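Local coordinates for protein cellobiose 2-epimerase (Ruminococcus albus, PDB 3VW5) that catalyses the reversible epimerization of cellobiose to 4-O-beta-D-glucosyl-D-mannose, working on an unmodified sugar within an (alpha/alpha)6-barrel fold, at residues 118-123 / 190-195; 111-116 / 186-191; 13-18 / 54-59; 50-55 / 369-374. The protein carries 2 engineered substitutions. All blocks are in the same frame, centred on the assembly; numbering follows the deposited sequence.

Contact 1 of 4, residues 118-123 / 190-195; sequences ALSSYY and TELYKA
Ser121 and Glu191 meet across two nearly parallel helices, and the hydroxyl of Ser121 gives a hydrogen bond from OG to Glu191 OE1 of 2.7 Å. The donor comes from above the carboxylate plane, 43° out of it. Glu191 reaches this place because CG lies anti to its backbone N (chi1 -171°) and the chain then bends at chi2, which brings the carboxylate up beside the other helix. The bend also lays the shaft of the glutamate against Ser120, with Glu191 CG 3.6 Å from Ser120 CB. Ser120 turns its hydroxyl back to Ile116 O, one turn earlier in its own helix, while Ser120 OG also packs near Leu192 CA, 3.5 Å from Leu192 CG. One turn up, Tyr123 approaches Ala195 with its ring margin: Tyr123 CD2 is 3.9 Å from Ala195 CB, and Ala195 O lies at the ring edge, close to its plane. Glu191 OE1 also forms a salt bridge with Arg124, and Ser121 OG has a further partner in Asn59. A leucine in place of Glu191 would probably leave Arg124 without its charge partner and Ser121 without an acceptor on this helix. The contact thus combines small-residue packing with a buried carboxylate whose charge is probably balanced by the arginine, joining helices 109-126 and 179-196 of the barrel.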
# COMPACT_ATOMS: atom_id res chain seq x y z
N ALA A 118 -4.39 -4.62 7.76
CA ALA A 118 -5.63 -3.99 8.18
C ALA A 118 -6.14 -4.55 9.52
O ALA A 118 -6.47 -3.78 10.42
CB ALA A 118 -6.70 -4.16 7.12
N LEU A 119 -6.23 -5.87 9.65
CA LEU A 119 -6.72 -6.49 10.88
C LEU A 119 -5.84 -6.09 12.06
O LEU A 119 -6.36 -5.76 13.14
CB LEU A 119 -6.80 -8.02 10.74
CG LEU A 119 -7.92 -8.54 9.83
CD1 LEU A 119 -7.72 -10.01 9.42
CD2 LEU A 119 -9.33 -8.32 10.39
N SER A 120 -4.53 -6.09 11.86
CA SER A 120 -3.61 -5.73 12.93
C SER A 120 -3.93 -4.33 13.39
O SER A 120 -4.00 -4.05 14.58
CB SER A 120 -2.16 -5.80 12.48
OG SER A 120 -1.78 -7.13 12.19
N SER A 121 -4.14 -3.45 12.42
CA SER A 121 -4.40 -2.05 12.70
C SER A 121 -5.73 -1.87 13.42
O SER A 121 -5.85 -1.03 14.30
CB SER A 121 -4.40 -1.27 11.39
OG SER A 121 -3.08 -0.92 11.06
N TYR A 122 -6.72 -2.66 13.04
CA TYR A 122 -8.05 -2.54 13.62
C TYR A 122 -7.98 -2.97 15.07
O TYR A 122 -8.62 -2.36 15.93
CB TYR A 122 -9.07 -3.37 12.87
CG TYR A 122 -10.44 -3.33 13.49
CD1 TYR A 122 -11.16 -2.15 13.53
CD2 TYR A 122 -11.00 -4.48 14.05
CE1 TYR A 122 -12.42 -2.12 14.09
CE2 TYR A 122 -12.25 -4.45 14.62
CZ TYR A 122 -12.96 -3.27 14.64
OH TYR A 122 -14.20 -3.24 15.23
N TYR A 123 -7.19 -4.01 15.34
CA TYR A 123 -6.92 -4.42 16.71
C TYR A 123 -6.25 -3.29 17.51
O TYR A 123 -6.71 -2.94 18.59
CB TYR A 123 -6.08 -5.70 16.76
CG TYR A 123 -5.51 -6.03 18.13
CD1 TYR A 123 -6.36 -6.40 19.19
CD2 TYR A 123 -4.15 -5.96 18.37
CE1 TYR A 123 -5.85 -6.69 20.44
CE2 TYR A 123 -3.63 -6.24 19.60
CZ TYR A 123 -4.48 -6.61 20.64
OH TYR A 123 -3.95 -6.89 21.87
N THR A 190 5.28 -6.04 9.91
CA THR A 190 5.64 -4.91 10.75
C THR A 190 4.48 -4.54 11.66
O THR A 190 4.68 -4.30 12.84
CB THR A 190 6.05 -3.68 9.92
OG1 THR A 190 7.18 -4.00 9.11
CG2 THR A 190 6.41 -2.51 10.83
N GLU A 191 3.27 -4.51 11.11
CA GLU A 191 2.11 -4.04 11.87
C GLU A 191 1.66 -5.09 12.88
O GLU A 191 1.23 -4.74 13.96
CB GLU A 191 0.96 -3.63 10.92
CG GLU A 191 -0.23 -2.92 11.57
CD GLU A 191 0.10 -1.50 12.05
OE1 GLU A 191 -0.82 -0.81 12.58
OE2 GLU A 191 1.27 -1.07 11.91
N LEU A 192 1.74 -6.36 12.51
CA LEU A 192 1.40 -7.46 13.40
C LEU A 192 2.36 -7.49 14.57
O LEU A 192 1.98 -7.83 15.68
CB LEU A 192 1.49 -8.81 12.68
CG LEU A 192 0.37 -9.83 12.93
CD1 LEU A 192 0.88 -11.25 12.69
CD2 LEU A 192 -0.24 -9.67 14.31
N TYR A 193 3.62 -7.13 14.33
CA TYR A 193 4.60 -7.16 15.40
C TYR A 193 4.40 -5.96 16.31
O TYR A 193 4.45 -6.07 17.53
CB TYR A 193 6.02 -7.20 14.84
CG TYR A 193 7.09 -7.29 15.89
CD1 TYR A 193 7.48 -8.52 16.42
CD2 TYR A 193 7.69 -6.15 16.38
CE1 TYR A 193 8.45 -8.61 17.39
CE2 TYR A 193 8.66 -6.21 17.36
CZ TYR A 193 9.04 -7.45 17.86
OH TYR A 193 10.02 -7.52 18.84
N LYS A 194 4.15 -4.80 15.71
CA LYS A 194 3.80 -3.60 16.45
C LYS A 194 2.63 -3.90 17.38
O LYS A 194 2.62 -3.49 18.54
CB LYS A 194 3.43 -2.47 15.48
CG LYS A 194 2.89 -1.21 16.12
CD LYS A 194 3.55 0.02 15.52
CE LYS A 194 4.17 0.92 16.59
NZ LYS A 194 5.00 2.02 16.00
N ALA A 195 1.65 -4.65 16.87
CA ALA A 195 0.44 -4.93 17.62
C ALA A 195 0.63 -5.83 18.85
O ALA A 195 -0.07 -5.66 19.85
CB ALA A 195 -0.63 -5.51 16.71

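Contact 2 of 4, residues 111-116 / 186-191; sequences NIAFAI and IEAYTE
Ala113 and Ala188 mark the nearest passage of the two backbones, their CA atoms 5.6 Å apart. Segments 111-116 and 186-191 run the same way, inclined by 25°, with axes 8.1 Å apart at closest, a spacing that the two alanines permit. Such near-parallel packing is consistent with neighbouring inner helices of an (alpha/alpha)6 barrel. The methyl of Ala188 points toward the other helix, near Ala113 and against Ile116, whose CG2 is 3.9 Å from Ala188 CB. Ile116 puts its other branch forward as well, CD1 meeting the edge of the Tyr189 ring near its plane, 4.2 Å from CE2. On the other flank, Glu187 stretches out with CG anti to its backbone N (chi1 -175°) and sets OE2 over one face of Phe114, 3.6 Å from Phe114 CZ. The carboxylate stands steeply to that ring, the planes 70° apart. Its oxygens are engaged elsewhere: OE1 by Arg377 and Tyr373, OE2 by His184. Helix 109-126 follows strand 102-108, and helix 179-196 follows the short strand 177-178. Helix 129-145 backs Ile116 and Tyr189 through Ile142 and supplies Glu143 to the tyrosine hydroxyl, while helix 241-258 lies beyond Glu187 and Thr190.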
# COMPACT_ATOMS: atom_id res chain seq x y z
N ASN A 111 -2.56 -10.04 -1.43
CA ASN A 111 -3.88 -9.72 -0.91
C ASN A 111 -4.00 -10.14 0.55
O ASN A 111 -4.43 -9.35 1.38
CB ASN A 111 -4.96 -10.40 -1.76
CG ASN A 111 -6.37 -9.96 -1.40
OD1 ASN A 111 -6.59 -8.84 -0.94
ND2 ASN A 111 -7.33 -10.85 -1.61
N ILE A 112 -3.59 -11.38 0.86
CA ILE A 112 -3.60 -11.86 2.24
C ILE A 112 -2.74 -11.03 3.20
O ILE A 112 -3.11 -10.83 4.36
CB ILE A 112 -3.16 -13.33 2.36
CG1 ILE A 112 -4.01 -14.22 1.44
CG2 ILE A 112 -3.25 -13.78 3.81
CD1 ILE A 112 -3.31 -15.50 0.98
N ALA A 113 -1.58 -10.57 2.73
CA ALA A 113 -0.73 -9.73 3.55
C ALA A 113 -1.50 -8.48 3.96
O ALA A 113 -1.40 -8.02 5.09
CB ALA A 113 0.55 -9.35 2.80
N PHE A 114 -2.28 -7.93 3.04
CA PHE A 114 -2.97 -6.68 3.30
C PHE A 114 -4.05 -6.86 4.35
O PHE A 114 -4.16 -6.04 5.27
CB PHE A 114 -3.56 -6.10 2.02
CG PHE A 114 -2.86 -4.89 1.56
CD1 PHE A 114 -3.01 -3.70 2.26
CD2 PHE A 114 -2.03 -4.93 0.44
CE1 PHE A 114 -2.33 -2.56 1.85
CE2 PHE A 114 -1.35 -3.79 0.00
CZ PHE A 114 -1.50 -2.60 0.71
N ALA A 115 -4.85 -7.91 4.20
CA ALA A 115 -5.79 -8.32 5.25
C ALA A 115 -5.10 -8.31 6.63
O ALA A 115 -5.62 -7.73 7.58
CB ALA A 115 -6.38 -9.68 4.93
N ILE A 116 -3.94 -8.94 6.73
CA ILE A 116 -3.18 -8.91 7.98
C ILE A 116 -2.85 -7.49 8.45
O ILE A 116 -3.00 -7.17 9.63
CB ILE A 116 -1.87 -9.71 7.85
CG1 ILE A 116 -2.19 -11.19 7.70
CG2 ILE A 116 -0.94 -9.47 9.03
CD1 ILE A 116 -1.07 -11.96 7.05
N ILE A 186 6.42 -7.34 4.30
CA ILE A 186 7.12 -6.51 5.28
C ILE A 186 6.13 -5.57 5.97
O ILE A 186 6.07 -5.50 7.19
CB ILE A 186 8.28 -5.72 4.62
CG1 ILE A 186 9.45 -6.66 4.33
CG2 ILE A 186 8.72 -4.57 5.49
CD1 ILE A 186 10.37 -6.19 3.22
N GLU A 187 5.32 -4.87 5.18
CA GLU A 187 4.39 -3.87 5.67
C GLU A 187 3.41 -4.46 6.69
O GLU A 187 3.21 -3.90 7.77
CB GLU A 187 3.64 -3.30 4.47
CG GLU A 187 2.70 -2.15 4.75
CD GLU A 187 1.89 -1.84 3.51
OE1 GLU A 187 1.91 -0.68 3.02
OE2 GLU A 187 1.23 -2.78 2.99
N ALA A 188 2.80 -5.59 6.33
CA ALA A 188 1.85 -6.30 7.21
C ALA A 188 2.49 -6.83 8.49
O ALA A 188 1.99 -6.60 9.58
CB ALA A 188 1.12 -7.44 6.45
N TYR A 189 3.60 -7.56 8.34
CA TYR A 189 4.25 -8.19 9.48
C TYR A 189 4.79 -7.15 10.45
O TYR A 189 4.76 -7.36 11.67
CB TYR A 189 5.38 -9.14 9.05
CG TYR A 189 4.88 -10.42 8.43
CD1 TYR A 189 5.72 -11.51 8.28
CD2 TYR A 189 3.56 -10.54 8.01
CE1 TYR A 189 5.27 -12.69 7.71
CE2 TYR A 189 3.08 -11.71 7.45
CZ TYR A 189 3.95 -12.79 7.29
OH TYR A 189 3.49 -13.97 6.72
N THR A 190 5.28 -6.04 9.91
CA THR A 190 5.64 -4.91 10.75
C THR A 190 4.48 -4.54 11.66
O THR A 190 4.68 -4.30 12.84
CB THR A 190 6.05 -3.68 9.92
OG1 THR A 190 7.18 -4.00 9.11
CG2 THR A 190 6.41 -2.51 10.83
N GLU A 191 3.27 -4.51 11.11
CA GLU A 191 2.11 -4.04 11.87
C GLU A 191 1.66 -5.09 12.88
O GLU A 191 1.23 -4.74 13.96
CB GLU A 191 0.96 -3.63 10.92
CG GLU A 191 -0.23 -2.92 11.57
CD GLU A 191 0.10 -1.50 12.05
OE1 GLU A 191 -0.82 -0.81 12.58
OE2 GLU A 191 1.27 -1.07 11.91

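Contact 3 of 4, residues 13-18 / 54-59; sequences HIIPFW and LWFYSN
Phe56 and Tyr57, two successive rings of segment 54-59, carry the contact with Ile14, Ile15 and Trp18 of segment 13-18. The axes pass 12.2 Å apart at 125°, a separation bridged by long side chains. At the start of the walk, Leu54 faces another way, toward helices 67-84 and 109-126, and its carbonyl oxygen takes both the backbone N and the OG of Ser58, from opposite faces of its plane. Trp55 likewise turns from the contact, its indole stacked with Tyr117. Phe56 is the first to reach across: with CG anti to its backbone N (chi1 166°), its tip atom CZ butts against two successive isoleucines, 3.7 Å from Ile15 CG1 and 4.0 Å from Ile14 CG2. Beside it, Tyr57 is swung the other way (chi1 -83°), and Phe56 CD2 sits 3.9 Å above the centre of the Tyr57 ring. The hydroxyl of Tyr57 ends against Trp18, 3.6 Å from Trp18 CB, and bonds to Asn19 OD1 just beyond. Ser58 closes back on Leu54. Asn59 does the same on Trp55, its ND2 donating to Trp55 O at 2.9 Å, and also meets Ser121 of helix 109-126. Segment 13-18 itself is kinked at Pro16, whose nitrogen makes no bond to the preceding turn. Helix 2-19 is held to helix 47-64 by the Phe56 ring end on the isoleucine branches and by the Tyr57 hydroxyl on Trp18, and this buried hydroxyl is satisfied by Asn19.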
# COMPACT_ATOMS: atom_id res chain seq x y z
N HIS A 13 -11.67 16.75 2.99
CA HIS A 13 -11.87 16.24 1.64
C HIS A 13 -11.94 14.71 1.56
O HIS A 13 -12.95 14.15 1.13
CB HIS A 13 -10.82 16.80 0.67
CG HIS A 13 -11.18 16.63 -0.77
ND1 HIS A 13 -10.26 16.29 -1.75
CD2 HIS A 13 -12.38 16.74 -1.41
CE1 HIS A 13 -10.88 16.20 -2.91
NE2 HIS A 13 -12.16 16.47 -2.73
N ILE A 14 -10.88 14.05 1.99
CA ILE A 14 -10.76 12.59 1.86
C ILE A 14 -11.77 11.82 2.71
O ILE A 14 -12.53 11.00 2.19
CB ILE A 14 -9.33 12.12 2.17
CG1 ILE A 14 -8.35 12.65 1.11
CG2 ILE A 14 -9.25 10.62 2.23
CD1 ILE A 14 -6.88 12.37 1.42
N ILE A 15 -11.78 12.07 4.02
CA ILE A 15 -12.68 11.32 4.91
C ILE A 15 -14.16 11.50 4.53
O ILE A 15 -14.90 10.51 4.37
CB ILE A 15 -12.43 11.67 6.39
CG1 ILE A 15 -11.18 10.95 6.89
CG2 ILE A 15 -13.65 11.32 7.22
CD1 ILE A 15 -10.51 11.61 8.05
N PRO A 16 -14.61 12.75 4.36
CA PRO A 16 -15.99 12.96 3.94
C PRO A 16 -16.32 12.19 2.65
O PRO A 16 -17.41 11.62 2.55
CB PRO A 16 -16.06 14.47 3.70
CG PRO A 16 -15.00 15.03 4.56
CD PRO A 16 -13.89 14.03 4.56
N PHE A 17 -15.40 12.18 1.68
CA PHE A 17 -15.63 11.45 0.43
C PHE A 17 -15.84 9.96 0.70
O PHE A 17 -16.83 9.36 0.29
CB PHE A 17 -14.46 11.65 -0.54
CG PHE A 17 -14.52 10.73 -1.75
CD1 PHE A 17 -15.21 11.12 -2.89
CD2 PHE A 17 -13.89 9.49 -1.74
CE1 PHE A 17 -15.29 10.30 -3.99
CE2 PHE A 17 -13.96 8.67 -2.83
CZ PHE A 17 -14.66 9.07 -3.97
N TRP A 18 -14.90 9.35 1.41
CA TRP A 18 -15.02 7.92 1.64
C TRP A 18 -16.24 7.57 2.50
O TRP A 18 -16.95 6.61 2.21
CB TRP A 18 -13.71 7.33 2.16
CG TRP A 18 -12.75 7.22 1.04
CD1 TRP A 18 -11.80 8.13 0.70
CD2 TRP A 18 -12.68 6.18 0.06
NE1 TRP A 18 -11.12 7.71 -0.42
CE2 TRP A 18 -11.64 6.51 -0.83
CE3 TRP A 18 -13.39 4.98 -0.13
CZ2 TRP A 18 -11.30 5.68 -1.92
CZ3 TRP A 18 -13.05 4.16 -1.21
CH2 TRP A 18 -12.01 4.52 -2.09
N LEU A 54 -10.43 -0.60 5.66
CA LEU A 54 -10.27 -1.02 7.06
C LEU A 54 -8.99 -0.44 7.65
O LEU A 54 -9.01 0.19 8.72
CB LEU A 54 -10.30 -2.54 7.22
CG LEU A 54 -10.09 -3.08 8.65
CD1 LEU A 54 -10.95 -2.34 9.67
CD2 LEU A 54 -10.31 -4.58 8.77
N TRP A 55 -7.88 -0.60 6.95
CA TRP A 55 -6.65 -0.01 7.44
C TRP A 55 -6.80 1.50 7.63
O TRP A 55 -6.32 2.07 8.61
CB TRP A 55 -5.44 -0.31 6.53
CG TRP A 55 -4.21 0.36 7.08
CD1 TRP A 55 -3.32 -0.17 7.97
CD2 TRP A 55 -3.77 1.71 6.85
NE1 TRP A 55 -2.35 0.74 8.28
CE2 TRP A 55 -2.60 1.91 7.61
CE3 TRP A 55 -4.25 2.77 6.06
CZ2 TRP A 55 -1.92 3.13 7.62
CZ3 TRP A 55 -3.56 3.97 6.07
CH2 TRP A 55 -2.42 4.14 6.84
N PHE A 56 -7.45 2.13 6.66
CA PHE A 56 -7.55 3.58 6.63
C PHE A 56 -8.37 4.14 7.77
O PHE A 56 -7.95 5.09 8.44
CB PHE A 56 -8.17 4.03 5.32
CG PHE A 56 -8.61 5.46 5.33
CD1 PHE A 56 -7.68 6.47 5.24
CD2 PHE A 56 -9.95 5.78 5.43
CE1 PHE A 56 -8.08 7.77 5.25
CE2 PHE A 56 -10.36 7.09 5.42
CZ PHE A 56 -9.42 8.10 5.33
N TYR A 57 -9.55 3.58 7.98
CA TYR A 57 -10.38 4.08 9.07
C TYR A 57 -9.75 3.78 10.40
O TYR A 57 -9.69 4.67 11.27
CB TYR A 57 -11.81 3.54 8.98
CG TYR A 57 -12.65 4.34 8.02
CD1 TYR A 57 -12.85 5.71 8.21
CD2 TYR A 57 -13.25 3.74 6.92
CE1 TYR A 57 -13.62 6.46 7.35
CE2 TYR A 57 -14.02 4.47 6.04
CZ TYR A 57 -14.21 5.83 6.26
OH TYR A 57 -14.98 6.56 5.39
N SER A 58 -9.26 2.56 10.57
CA SER A 58 -8.59 2.21 11.81
C SER A 58 -7.50 3.25 12.14
O SER A 58 -7.40 3.72 13.26
CB SER A 58 -8.05 0.77 11.80
OG SER A 58 -9.06 -0.18 11.43
N ASN A 59 -6.71 3.64 11.14
CA ASN A 59 -5.62 4.58 11.39
C ASN A 59 -6.03 6.04 11.50
O ASN A 59 -5.37 6.84 12.18
CB ASN A 59 -4.52 4.42 10.34
CG ASN A 59 -3.59 3.28 10.67
OD1 ASN A 59 -2.51 3.49 11.24
ND2 ASN A 59 -4.01 2.06 10.34

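Contact 4 of 4, residues 50-55 / 369-374; sequences HSRILW and WKCPYH
Arg52 crosses from helix 47-64 to the turn before helix 373-385, its chain extended from CG to NE. Arg52 CB begins against Tyr373 CB, 3.5 Å away, with the sulfur of Cys371 on the flank. CG continues along the root of the tyrosine ring, and CD touches both Cys371 SG and Tyr373 CD2, in different directions. Arg52 NE is 3.4 Å from Tyr373 CD2, which lies over one face of the guanidinium near its rim; the two planes are inclined by 30°. CZ lies by Tyr373 CD2 and CE2, and Arg52 NH2 is 3.8 Å from Tyr373 CE2. Arg52 NH1 instead donates to Cys371 SG, 3.5 Å off in the guanidinium plane, the N-H pointing almost straight at the sulfur (166°); Trp369 O is also near that plane by NH1, unbonded. Ile53 CG1 packs 3.7 Å from Pro372 CD, at the N-cap position of helix 373-385. Tyr373 also presents its edge to the face of Trp55 in a T-shaped pair, centroids 5.8 Å apart and planes at 85°. Its hydroxyl bonds Glu187. An alanine in place of Arg52 would probably open a gap beside the Tyr373 ring and leave Cys371 SG without its donor. Arg52 is thus held by the Tyr373 ring over one face of its guanidinium and by the Cys371 sulfur at its edge, tying helix 47-64 to the start of the last barrel helix.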
# COMPACT_ATOMS: atom_id res chain seq x y z
N HIS A 50 -11.32 -3.40 0.47
CA HIS A 50 -11.88 -3.39 1.81
C HIS A 50 -10.82 -3.44 2.89
O HIS A 50 -10.96 -2.79 3.93
CB HIS A 50 -12.92 -4.48 1.98
CG HIS A 50 -14.24 -4.12 1.37
ND1 HIS A 50 -14.45 -4.11 0.01
CD2 HIS A 50 -15.39 -3.70 1.94
CE1 HIS A 50 -15.69 -3.73 -0.23
NE2 HIS A 50 -16.28 -3.47 0.92
N SER A 51 -9.75 -4.18 2.67
CA SER A 51 -8.70 -4.18 3.66
C SER A 51 -8.08 -2.81 3.77
O SER A 51 -7.76 -2.35 4.86
CB SER A 51 -7.66 -5.25 3.35
OG SER A 51 -8.27 -6.52 3.41
N ARG A 52 -7.92 -2.13 2.63
CA ARG A 52 -7.32 -0.80 2.63
C ARG A 52 -8.21 0.25 3.29
O ARG A 52 -7.73 1.14 4.01
CB ARG A 52 -6.91 -0.40 1.22
CG ARG A 52 -5.74 -1.20 0.72
CD ARG A 52 -5.54 -1.09 -0.78
NE ARG A 52 -4.20 -1.50 -1.17
CZ ARG A 52 -3.67 -1.32 -2.37
NH1 ARG A 52 -4.36 -0.72 -3.34
NH2 ARG A 52 -2.43 -1.73 -2.62
N ILE A 53 -9.51 0.13 3.07
CA ILE A 53 -10.46 0.96 3.78
C ILE A 53 -10.38 0.68 5.28
O ILE A 53 -10.23 1.61 6.09
CB ILE A 53 -11.88 0.78 3.23
CG1 ILE A 53 -11.92 1.29 1.79
CG2 ILE A 53 -12.91 1.54 4.08
CD1 ILE A 53 -13.15 0.87 1.01
N LEU A 54 -10.43 -0.60 5.66
CA LEU A 54 -10.27 -1.02 7.06
C LEU A 54 -8.99 -0.44 7.65
O LEU A 54 -9.01 0.19 8.72
CB LEU A 54 -10.30 -2.54 7.22
CG LEU A 54 -10.09 -3.08 8.65
CD1 LEU A 54 -10.95 -2.34 9.67
CD2 LEU A 54 -10.31 -4.58 8.77
N TRP A 55 -7.88 -0.60 6.95
CA TRP A 55 -6.65 -0.01 7.44
C TRP A 55 -6.80 1.50 7.63
O TRP A 55 -6.32 2.07 8.61
CB TRP A 55 -5.44 -0.31 6.53
CG TRP A 55 -4.21 0.36 7.08
CD1 TRP A 55 -3.32 -0.17 7.97
CD2 TRP A 55 -3.77 1.71 6.85
NE1 TRP A 55 -2.35 0.74 8.28
CE2 TRP A 55 -2.60 1.91 7.61
CE3 TRP A 55 -4.25 2.77 6.06
CZ2 TRP A 55 -1.92 3.13 7.62
CZ3 TRP A 55 -3.56 3.97 6.07
CH2 TRP A 55 -2.42 4.14 6.84
N TRP A 369 -8.40 -1.34 -7.41
CA TRP A 369 -7.02 -0.90 -7.22
C TRP A 369 -6.83 0.55 -6.74
O TRP A 369 -5.70 0.99 -6.53
CB TRP A 369 -6.19 -1.17 -8.46
CG TRP A 369 -5.80 -2.60 -8.59
CD1 TRP A 369 -6.33 -3.51 -9.46
CD2 TRP A 369 -4.80 -3.29 -7.83
NE1 TRP A 369 -5.70 -4.73 -9.29
CE2 TRP A 369 -4.76 -4.62 -8.30
CE3 TRP A 369 -3.92 -2.91 -6.79
CZ2 TRP A 369 -3.88 -5.59 -7.77
CZ3 TRP A 369 -3.04 -3.87 -6.27
CH2 TRP A 369 -3.04 -5.19 -6.76
N LYS A 370 -7.92 1.29 -6.53
CA LYS A 370 -7.81 2.65 -6.00
C LYS A 370 -8.73 2.88 -4.79
O LYS A 370 -9.95 2.68 -4.86
CB LYS A 370 -8.06 3.69 -7.09
CG LYS A 370 -7.84 5.11 -6.63
CD LYS A 370 -7.83 6.07 -7.80
CE LYS A 370 -7.55 7.49 -7.32
NZ LYS A 370 -8.67 8.02 -6.52
N CYS A 371 -8.11 3.29 -3.67
CA CYS A 371 -8.75 3.32 -2.35
C CYS A 371 -8.20 4.50 -1.52
O CYS A 371 -7.45 5.31 -2.05
CB CYS A 371 -8.48 2.00 -1.61
SG CYS A 371 -7.35 0.87 -2.48
N PRO A 372 -8.58 4.60 -0.23
CA PRO A 372 -8.08 5.72 0.57
C PRO A 372 -6.74 5.47 1.25
O PRO A 372 -6.28 6.30 2.02
CB PRO A 372 -9.17 5.92 1.64
CG PRO A 372 -9.77 4.61 1.80
CD PRO A 372 -9.65 3.86 0.48
N TYR A 373 -6.12 4.34 0.96
CA TYR A 373 -4.96 3.89 1.72
C TYR A 373 -3.68 4.69 1.44
O TYR A 373 -3.11 5.29 2.35
CB TYR A 373 -4.79 2.37 1.53
CG TYR A 373 -3.38 1.83 1.43
CD1 TYR A 373 -2.55 1.75 2.54
CD2 TYR A 373 -2.90 1.32 0.22
CE1 TYR A 373 -1.27 1.22 2.44
CE2 TYR A 373 -1.63 0.79 0.11
CZ TYR A 373 -0.82 0.74 1.22
OH TYR A 373 0.45 0.21 1.11
N HIS A 374 -3.24 4.73 0.18
CA HIS A 374 -2.04 5.50 -0.15
C HIS A 374 -2.13 6.98 0.22
O HIS A 374 -1.20 7.53 0.84
CB HIS A 374 -1.66 5.33 -1.63
CG HIS A 374 -1.02 4.02 -1.96
ND1 HIS A 374 0.25 3.69 -1.54
CD2 HIS A 374 -1.47 2.96 -2.68
CE1 HIS A 374 0.55 2.48 -1.98
NE2 HIS A 374 -0.47 2.02 -2.68

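In the fold
All four contacts are buried, contact 4 deepest, about 8 Å between its centre and that of the chain, and contacts 1 and 3 farthest out at about 14 Å. Contacts 1 and 2 are successive levels of one pairing, helix 109-126 with helix 179-196, alanine packing nearer the middle giving way to serine and glutamate farther along. Contacts 3 and 4 share helix 47-64: aliphatic and aromatic packing joins it to the amino-terminal helix, an arginine-tyrosine-sulfur cluster to the carboxy-terminal part. The polar links between them run through Ser121 and Asn59, joining contacts 1 and 3, and through Glu187 and Tyr373, joining contacts 2 and 4.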